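Acetate kinase (Entamoeba histolytica, PDB 4H0O) probably catalyses the reversible transfer of a phosphoryl group to acetate, forming acetyl phosphate, as a pyrophosphate-dependent acetate kinase of the ASKHA superfamily. Local coordinates at residues 17-20 and 25-28. Residues are numbered along the deposited sequence; the frame is centred on the assembly and turned at random.
Sequences LIFN and SLTY
The F19 ring meets L26 and Y28 obliquely: its CD1 lies 3.8 Å from CD2 of L26 and a little farther from CB of Y28, while the carbonyl oxygen of T27 sits at the ring edge, near its plane. Over one face of the same ring stands CG of L17, from its own strand, 4.0 Å above the plane and offset toward the rim. The Y28 ring is met, again obliquely, by CD1 of L17, 3.6 Å from its CD2. With CG anti to the backbone N and chi2 near 60°, the L17 side chain swings CD1 toward Y28. Helix 73-86 packs against L26 and Y28, and the phenol OH bonds to ND1 of H57.

Two backbone bonds, both nearly straight, join N20 and T27 as a hydrogen-bonded antiparallel pair. N20 N donates to T27 O at 2.8 Å (167° at the hydrogen). T27 N returns a bond to N20 O at 3.1 Å. F19 and Y28 form the adjacent non-hydrogen-bonded pair, where CA of Y28 makes a C-H...O contact with O of I18 at 3.2 Å. T27 OG1, placed between its own backbone N and carbonyl carbon (chi1 68°), gives N20 O a second, weak bond of 3.3 Å and touches N20 CB.

These contacts close the first hairpin of the ribonuclease H-like fold, strands 16-21 and 26-31, with an apolar layer of L17, F19, L26 and Y28 on one face and N20 and T27 on the other. N20, a predicted magnesium ligand, donates from ND2 to E391 and weakly to E390, another predicted ligand. With its N and O both bonded to T27, the N20 backbone is held in the hairpin register, consistent with the hairpin presenting this amide to the predicted magnesium site.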
ATOM      1  N   LEU B  17     -18.033  35.623   1.575  1.00 35.79           N
ATOM      2  CA  LEU B  17     -16.812  35.757   0.790  1.00 39.01           C
ATOM      3  C   LEU B  17     -15.939  34.513   0.960  1.00 35.68           C
ATOM      4  O   LEU B  17     -15.546  34.174   2.077  1.00 34.78           O
ATOM      5  CB  LEU B  17     -16.043  37.006   1.233  1.00 32.86           C
ATOM      6  CG  LEU B  17     -14.662  37.250   0.618  1.00 44.99           C
ATOM      7  CD1 LEU B  17     -14.767  37.408  -0.887  1.00 33.67           C
ATOM      8  CD2 LEU B  17     -13.999  38.473   1.237  1.00 29.15           C
ATOM      9  N   ILE B  18     -15.649  33.821  -0.141  1.00 32.67           N
ATOM     10  CA  ILE B  18     -14.744  32.671  -0.096  1.00 36.68           C
ATOM     11  C   ILE B  18     -13.422  32.990  -0.791  1.00 38.48           C
ATOM     12  O   ILE B  18     -13.405  33.397  -1.955  1.00 36.52           O
ATOM     13  CB  ILE B  18     -15.370  31.403  -0.734  1.00 40.73           C
ATOM     14  CG1 ILE B  18     -16.355  30.740   0.231  1.00 35.49           C
ATOM     15  CG2 ILE B  18     -14.294  30.392  -1.109  1.00 33.04           C
ATOM     16  CD1 ILE B  18     -17.746  31.267   0.117  1.00 42.81           C
ATOM     17  N   PHE B  19     -12.318  32.813  -0.073  1.00 40.69           N
ATOM     18  CA  PHE B  19     -10.997  33.006  -0.661  1.00 38.12           C
ATOM     19  C   PHE B  19     -10.400  31.680  -1.122  1.00 41.81           C
ATOM     20  O   PHE B  19     -10.365  30.707  -0.367  1.00 36.21           O
ATOM     21  CB  PHE B  19     -10.053  33.680   0.335  1.00 37.43           C
ATOM     22  CG  PHE B  19     -10.232  35.169   0.434  1.00 43.81           C
ATOM     23  CD1 PHE B  19     -10.010  35.980  -0.669  1.00 32.73           C
ATOM     24  CD2 PHE B  19     -10.600  35.760   1.634  1.00 42.40           C
ATOM     25  CE1 PHE B  19     -10.168  37.353  -0.581  1.00 37.06           C
ATOM     26  CE2 PHE B  19     -10.754  37.131   1.731  1.00 37.41           C
ATOM     27  CZ  PHE B  19     -10.539  37.929   0.622  1.00 38.46           C
ATOM     28  N   ASN B  20      -9.933  31.649  -2.366  1.00 45.30           N
ATOM     29  CA  ASN B  20      -9.247  30.478  -2.894  1.00 34.81           C
ATOM     30  C   ASN B  20      -7.799  30.833  -3.231  1.00 46.38           C
ATOM     31  O   ASN B  20      -7.525  31.453  -4.262  1.00 41.70           O
ATOM     32  CB  ASN B  20      -9.973  29.950  -4.132  1.00 35.13           C
ATOM     33  CG  ASN B  20      -9.504  28.565  -4.541  1.00 53.57           C
ATOM     34  OD1 ASN B  20      -8.518  28.046  -4.014  1.00 55.16           O
ATOM     35  ND2 ASN B  20     -10.209  27.963  -5.495  1.00 47.49           N
ATOM     36  N   SER B  25      -1.805  33.418  -8.206  1.00 53.05           N
ATOM     37  CA  SER B  25      -2.819  34.428  -7.933  1.00 54.24           C
ATOM     38  C   SER B  25      -3.788  34.016  -6.831  1.00 52.44           C
ATOM     39  O   SER B  25      -3.813  32.861  -6.404  1.00 45.77           O
ATOM     40  CB  SER B  25      -3.610  34.737  -9.203  1.00 47.23           C
ATOM     41  OG  SER B  25      -4.492  33.674  -9.519  1.00 60.04           O
ATOM     42  N   LEU B  26      -4.584  34.980  -6.379  1.00 48.65           N
ATOM     43  CA  LEU B  26      -5.666  34.723  -5.440  1.00 41.12           C
ATOM     44  C   LEU B  26      -6.991  34.916  -6.163  1.00 35.04           C
ATOM     45  O   LEU B  26      -7.176  35.909  -6.871  1.00 36.59           O
ATOM     46  CB  LEU B  26      -5.580  35.686  -4.251  1.00 35.31           C
ATOM     47  CG  LEU B  26      -6.751  35.656  -3.267  1.00 36.08           C
ATOM     48  CD1 LEU B  26      -6.822  34.306  -2.580  1.00 36.06           C
ATOM     49  CD2 LEU B  26      -6.646  36.776  -2.237  1.00 36.53           C
ATOM     50  N   THR B  27      -7.905  33.963  -6.005  1.00 34.81           N
ATOM     51  CA  THR B  27      -9.253  34.102  -6.546  1.00 44.18           C
ATOM     52  C   THR B  27     -10.271  34.164  -5.412  1.00 38.16           C
ATOM     53  O   THR B  27      -9.977  33.754  -4.286  1.00 37.26           O
ATOM     54  CB  THR B  27      -9.618  32.943  -7.493  1.00 37.02           C
ATOM     55  OG1 THR B  27      -9.740  31.729  -6.741  1.00 37.67           O
ATOM     56  CG2 THR B  27      -8.552  32.771  -8.561  1.00 41.25           C
ATOM     57  N   TYR B  28     -11.464  34.674  -5.708  1.00 38.87           N
ATOM     58  CA  TYR B  28     -12.516  34.766  -4.701  1.00 38.83           C
ATOM     59  C   TYR B  28     -13.894  34.648  -5.331  1.00 38.48           C
ATOM     60  O   TYR B  28     -14.069  34.912  -6.521  1.00 33.35           O
ATOM     61  CB  TYR B  28     -12.426  36.087  -3.925  1.00 35.12           C
ATOM     62  CG  TYR B  28     -13.033  37.277  -4.645  1.00 40.22           C
ATOM     63  CD1 TYR B  28     -12.276  38.041  -5.523  1.00 37.52           C
ATOM     64  CD2 TYR B  28     -14.359  37.645  -4.432  1.00 39.39           C
ATOM     65  CE1 TYR B  28     -12.823  39.130  -6.173  1.00 42.09           C
ATOM     66  CE2 TYR B  28     -14.916  38.727  -5.084  1.00 43.93           C
ATOM     67  CZ  TYR B  28     -14.144  39.466  -5.950  1.00 45.58           C
ATOM     68  OH  TYR B  28     -14.693  40.548  -6.595  1.00 40.37           O
TER